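Local coordinates for protein integral membrane indolylacetylinositol arabinosyltransferase EmbC (Mycolicibacterium smegmatis, PDB 7BVE) that probably transfers arabinose units in building the arabinan of the mycobacterial cell wall, as a membrane-embedded glycosyltransferase of the GT-C clan that binds the drug ethambutol, at residues A[425-437]-A[556-569]. Numbering follows the deposited sequence.
Sequences GPTGIAAVGALLV and GITIISFLAMMFTP
Gly433 lies against Ile560 and Ile557 where helix 432-436 meets the helix running through 556-564, and small residues bring the two backbones close. The CA atoms of Gly433 and Ile557 are 4.9 Å apart, those of Ala430 and Ser561 4.8 Å. The axes of 432-436 and 556-564 cross at 133° between their N-to-C directions, coming within 8.2 Å.

Apolar packing does most of the joining. Ile560 lays CG2 on the bare CA of Gly433 (3.7 Å), while its CD1 meets CG2 of Val437. The side chains of Ile557 and Val437 cross at about a right angle, Ile557 CG1 3.7 Å from Val437 CG2; with that CG1 anti to the carbonyl carbon (chi1 -76°) and the chain extended beyond it, Ile557 CD1 carries on to CA and CB of Ala434. Ala564 CB touches Val432 CG2 (3.8 Å) and Ile429 O. Ile429, in a 3-10 turn with Ala430 ahead of helix 432-436, sets CG2 against Ala564 O and Thr568 CG2 and sends CD1 to Phe567 CB. Before the one helix and after the other, Pro426 CB meets Pro569 CD at 4.1 Å, with the Pro426 side chain close to bound ethambutol.

The polar side chains find partners within their own helix or outside both segments. Ser561 OG donates to Ile557 O (2.7 Å), tilted 34° from the carbonyl plane, and merely lies beside Ala430 O; Ser561 N reaches Ile557 O from the opposite face. Thr568 OG1 bonds Arg504 and the Thr570 carbonyl, which leaves its methyl for Pro426 O and Ile429.

No hydrogen bond crosses the interface: van der Waals packing joins a predicted transmembrane segment to its neighbour in the GT-C family region, with the hydroxyls satisfied elsewhere.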
loop_
_atom_site.group_PDB
_atom_site.type_symbol
_atom_site.label_atom_id
_atom_site.label_comp_id
_atom_site.label_asym_id
_atom_site.label_seq_id
_atom_site.Cartn_x
_atom_site.Cartn_y
_atom_site.Cartn_z
ATOM N N GLY A 425 -22.753 15.111 -3.599
ATOM C CA GLY A 425 -21.970 14.306 -2.704
ATOM C C GLY A 425 -20.671 15.022 -2.426
ATOM O O GLY A 425 -20.408 16.089 -2.988
ATOM N N PRO A 426 -19.829 14.458 -1.558
ATOM C CA PRO A 426 -18.538 15.101 -1.266
ATOM C C PRO A 426 -17.569 15.076 -2.431
ATOM O O PRO A 426 -16.613 15.858 -2.437
ATOM C CB PRO A 426 -18.004 14.288 -0.083
ATOM C CG PRO A 426 -19.198 13.649 0.509
ATOM C CD PRO A 426 -20.102 13.348 -0.637
ATOM N N THR A 427 -17.791 14.214 -3.418
ATOM C CA THR A 427 -17.004 14.177 -4.640
ATOM C C THR A 427 -17.418 15.243 -5.637
ATOM O O THR A 427 -16.778 15.372 -6.682
ATOM C CB THR A 427 -17.122 12.801 -5.291
ATOM O OG1 THR A 427 -18.474 12.584 -5.706
ATOM C CG2 THR A 427 -16.768 11.739 -4.294
ATOM N N GLY A 428 -18.455 16.021 -5.336
ATOM C CA GLY A 428 -18.903 17.093 -6.197
ATOM C C GLY A 428 -18.013 18.307 -6.227
ATOM O O GLY A 428 -18.321 19.264 -6.940
ATOM N N ILE A 429 -16.899 18.291 -5.490
ATOM C CA ILE A 429 -15.942 19.390 -5.480
ATOM C C ILE A 429 -15.165 19.489 -6.787
ATOM O O ILE A 429 -14.474 20.479 -7.016
ATOM C CB ILE A 429 -15.014 19.205 -4.257
ATOM C CG1 ILE A 429 -14.332 20.512 -3.847
ATOM C CG2 ILE A 429 -13.976 18.133 -4.518
ATOM C CD1 ILE A 429 -13.640 20.436 -2.529
ATOM N N ALA A 430 -15.289 18.501 -7.677
ATOM C CA ALA A 430 -14.673 18.585 -8.993
ATOM C C ALA A 430 -15.343 19.609 -9.905
ATOM O O ALA A 430 -14.778 19.947 -10.946
ATOM C CB ALA A 430 -14.685 17.211 -9.656
ATOM N N ALA A 431 -16.524 20.119 -9.546
ATOM C CA ALA A 431 -17.168 21.159 -10.341
ATOM C C ALA A 431 -16.549 22.536 -10.135
ATOM O O ALA A 431 -16.901 23.477 -10.863
ATOM C CB ALA A 431 -18.660 21.221 -10.029
ATOM N N VAL A 432 -15.616 22.680 -9.189
ATOM C CA VAL A 432 -14.976 23.974 -9.011
ATOM C C VAL A 432 -14.010 24.271 -10.145
ATOM O O VAL A 432 -13.645 25.428 -10.339
ATOM C CB VAL A 432 -14.256 24.079 -7.651
ATOM C CG1 VAL A 432 -15.192 23.692 -6.517
ATOM C CG2 VAL A 432 -12.958 23.292 -7.637
ATOM N N GLY A 433 -13.612 23.263 -10.925
ATOM C CA GLY A 433 -12.834 23.538 -12.120
ATOM C C GLY A 433 -13.639 24.290 -13.162
ATOM O O GLY A 433 -13.201 25.323 -13.678
ATOM N N ALA A 434 -14.843 23.796 -13.458
ATOM C CA ALA A 434 -15.736 24.484 -14.379
ATOM C C ALA A 434 -16.236 25.800 -13.812
ATOM O O ALA A 434 -16.620 26.683 -14.584
ATOM C CB ALA A 434 -16.916 23.586 -14.736
ATOM N N LEU A 435 -16.240 25.951 -12.486
ATOM C CA LEU A 435 -16.564 27.253 -11.911
ATOM C C LEU A 435 -15.407 28.249 -11.991
ATOM O O LEU A 435 -15.645 29.430 -12.263
ATOM C CB LEU A 435 -17.021 27.086 -10.462
ATOM C CG LEU A 435 -18.393 26.434 -10.276
ATOM C CD1 LEU A 435 -18.674 26.175 -8.809
ATOM C CD2 LEU A 435 -19.473 27.312 -10.872
ATOM N N LEU A 436 -14.161 27.813 -11.769
ATOM C CA LEU A 436 -13.032 28.741 -11.729
ATOM C C LEU A 436 -12.538 29.116 -13.117
ATOM O O LEU A 436 -11.964 30.192 -13.296
ATOM C CB LEU A 436 -11.873 28.155 -10.920
ATOM C CG LEU A 436 -11.956 28.100 -9.399
ATOM C CD1 LEU A 436 -10.764 27.342 -8.849
ATOM C CD2 LEU A 436 -12.005 29.496 -8.820
ATOM N N VAL A 437 -12.726 28.242 -14.108
ATOM C CA VAL A 437 -12.393 28.607 -15.481
ATOM C C VAL A 437 -13.356 29.675 -16.007
ATOM O O VAL A 437 -12.983 30.499 -16.853
ATOM C CB VAL A 437 -12.350 27.309 -16.331
ATOM C CG1 VAL A 437 -12.259 27.571 -17.808
ATOM C CG2 VAL A 437 -11.143 26.493 -15.934
ATOM N N GLY A 556 -7.966 22.918 -19.198
ATOM C CA GLY A 556 -7.909 23.535 -17.882
ATOM C C GLY A 556 -8.889 22.937 -16.891
ATOM O O GLY A 556 -8.545 22.720 -15.730
ATOM N N ILE A 557 -10.113 22.645 -17.340
ATOM C CA ILE A 557 -11.113 22.041 -16.460
ATOM C C ILE A 557 -10.698 20.636 -16.036
ATOM O O ILE A 557 -10.878 20.255 -14.873
ATOM C CB ILE A 557 -12.493 22.069 -17.142
ATOM C CG1 ILE A 557 -13.050 23.477 -17.072
ATOM C CG2 ILE A 557 -13.474 21.121 -16.521
ATOM C CD1 ILE A 557 -14.305 23.641 -17.783
ATOM N N THR A 558 -10.059 19.877 -16.933
ATOM C CA THR A 558 -9.623 18.531 -16.558
ATOM C C THR A 558 -8.478 18.561 -15.542
ATOM O O THR A 558 -8.463 17.771 -14.583
ATOM C CB THR A 558 -9.223 17.757 -17.804
ATOM O OG1 THR A 558 -10.290 17.835 -18.754
ATOM C CG2 THR A 558 -8.995 16.299 -17.474
ATOM N N ILE A 559 -7.542 19.502 -15.695
ATOM C CA ILE A 559 -6.435 19.607 -14.740
ATOM C C ILE A 559 -6.929 20.092 -13.376
ATOM O O ILE A 559 -6.527 19.565 -12.327
ATOM C CB ILE A 559 -5.325 20.511 -15.311
ATOM C CG1 ILE A 559 -4.700 19.849 -16.529
ATOM C CG2 ILE A 559 -4.231 20.761 -14.297
ATOM C CD1 ILE A 559 -3.792 20.753 -17.293
ATOM N N ILE A 560 -7.843 21.068 -13.360
ATOM C CA ILE A 560 -8.330 21.561 -12.072
ATOM C C ILE A 560 -9.258 20.535 -11.414
ATOM O O ILE A 560 -9.345 20.472 -10.186
ATOM C CB ILE A 560 -8.991 22.945 -12.239
ATOM C CG1 ILE A 560 -7.992 23.937 -12.809
ATOM C CG2 ILE A 560 -9.365 23.557 -10.911
ATOM C CD1 ILE A 560 -8.625 25.229 -13.267
ATOM N N SER A 561 -9.899 19.664 -12.197
ATOM C CA SER A 561 -10.679 18.579 -11.603
ATOM C C SER A 561 -9.786 17.551 -10.920
ATOM O O SER A 561 -10.092 17.107 -9.803
ATOM C CB SER A 561 -11.538 17.912 -12.671
ATOM O OG SER A 561 -12.483 18.823 -13.199
ATOM N N PHE A 562 -8.674 17.170 -11.569
ATOM C CA PHE A 562 -7.683 16.310 -10.911
ATOM C C PHE A 562 -7.122 16.933 -9.638
ATOM O O PHE A 562 -6.887 16.226 -8.654
ATOM C CB PHE A 562 -6.522 15.980 -11.840
ATOM C CG PHE A 562 -6.760 14.807 -12.725
ATOM C CD1 PHE A 562 -6.691 13.523 -12.207
ATOM C CD2 PHE A 562 -6.979 14.967 -14.078
ATOM C CE1 PHE A 562 -6.878 12.429 -13.005
ATOM C CE2 PHE A 562 -7.166 13.878 -14.889
ATOM C CZ PHE A 562 -7.115 12.606 -14.355
ATOM N N LEU A 563 -6.879 18.244 -9.637
ATOM C CA LEU A 563 -6.319 18.851 -8.431
ATOM C C LEU A 563 -7.362 19.006 -7.334
ATOM O O LEU A 563 -7.039 18.895 -6.150
ATOM C CB LEU A 563 -5.685 20.201 -8.742
ATOM C CG LEU A 563 -4.391 20.147 -9.542
ATOM C CD1 LEU A 563 -3.928 21.547 -9.864
ATOM C CD2 LEU A 563 -3.337 19.395 -8.766
ATOM N N ALA A 564 -8.612 19.273 -7.698
ATOM C CA ALA A 564 -9.644 19.461 -6.690
ATOM C C ALA A 564 -10.102 18.149 -6.086
ATOM O O ALA A 564 -10.619 18.148 -4.969
ATOM C CB ALA A 564 -10.838 20.195 -7.292
ATOM N N MET A 565 -9.919 17.041 -6.786
ATOM C CA MET A 565 -10.331 15.749 -6.257
ATOM C C MET A 565 -9.463 15.282 -5.026
ATOM O O MET A 565 -9.805 14.303 -4.366
ATOM C CB MET A 565 -10.289 14.740 -7.404
ATOM C CG MET A 565 -11.021 13.430 -7.188
ATOM S SD MET A 565 -10.849 12.349 -8.611
ATOM C CE MET A 565 -9.100 11.999 -8.515
ATOM N N MET A 566 -8.373 15.931 -4.627
ATOM C CA MET A 566 -7.603 15.478 -3.472
ATOM C C MET A 566 -8.177 15.942 -2.144
ATOM O O MET A 566 -7.696 15.502 -1.100
ATOM C CB MET A 566 -6.149 15.939 -3.548
ATOM C CG MET A 566 -5.955 17.426 -3.412
ATOM S SD MET A 566 -4.228 17.933 -3.387
ATOM C CE MET A 566 -3.734 17.609 -5.070
ATOM N N PHE A 567 -9.179 16.817 -2.147
ATOM C CA PHE A 567 -9.772 17.330 -0.921
ATOM C C PHE A 567 -11.058 16.607 -0.549
ATOM O O PHE A 567 -11.931 17.195 0.090
ATOM C CB PHE A 567 -10.026 18.830 -1.041
ATOM C CG PHE A 567 -8.778 19.645 -1.118
ATOM C CD1 PHE A 567 -8.044 19.917 0.020
ATOM C CD2 PHE A 567 -8.347 20.154 -2.322
ATOM C CE1 PHE A 567 -6.895 20.669 -0.045
ATOM C CE2 PHE A 567 -7.197 20.908 -2.394
ATOM C CZ PHE A 567 -6.472 21.165 -1.251
ATOM N N THR A 568 -11.194 15.388 -0.929
ATOM C CA THR A 568 -12.323 14.572 -0.527
ATOM C C THR A 568 -11.963 13.758 0.711
ATOM O O THR A 568 -10.806 13.368 0.881
ATOM C CB THR A 568 -12.740 13.630 -1.657
ATOM O OG1 THR A 568 -11.672 12.726 -1.945
ATOM C CG2 THR A 568 -13.059 14.416 -2.903
ATOM N N PRO A 569 -12.916 13.499 1.611
ATOM C CA PRO A 569 -12.559 12.822 2.867
ATOM C C PRO A 569 -12.223 11.354 2.708
ATOM O O PRO A 569 -11.457 10.820 3.514
ATOM C CB PRO A 569 -13.811 13.011 3.728
ATOM C CG PRO A 569 -14.509 14.162 3.134
ATOM C CD PRO A 569 -14.269 14.067 1.676
#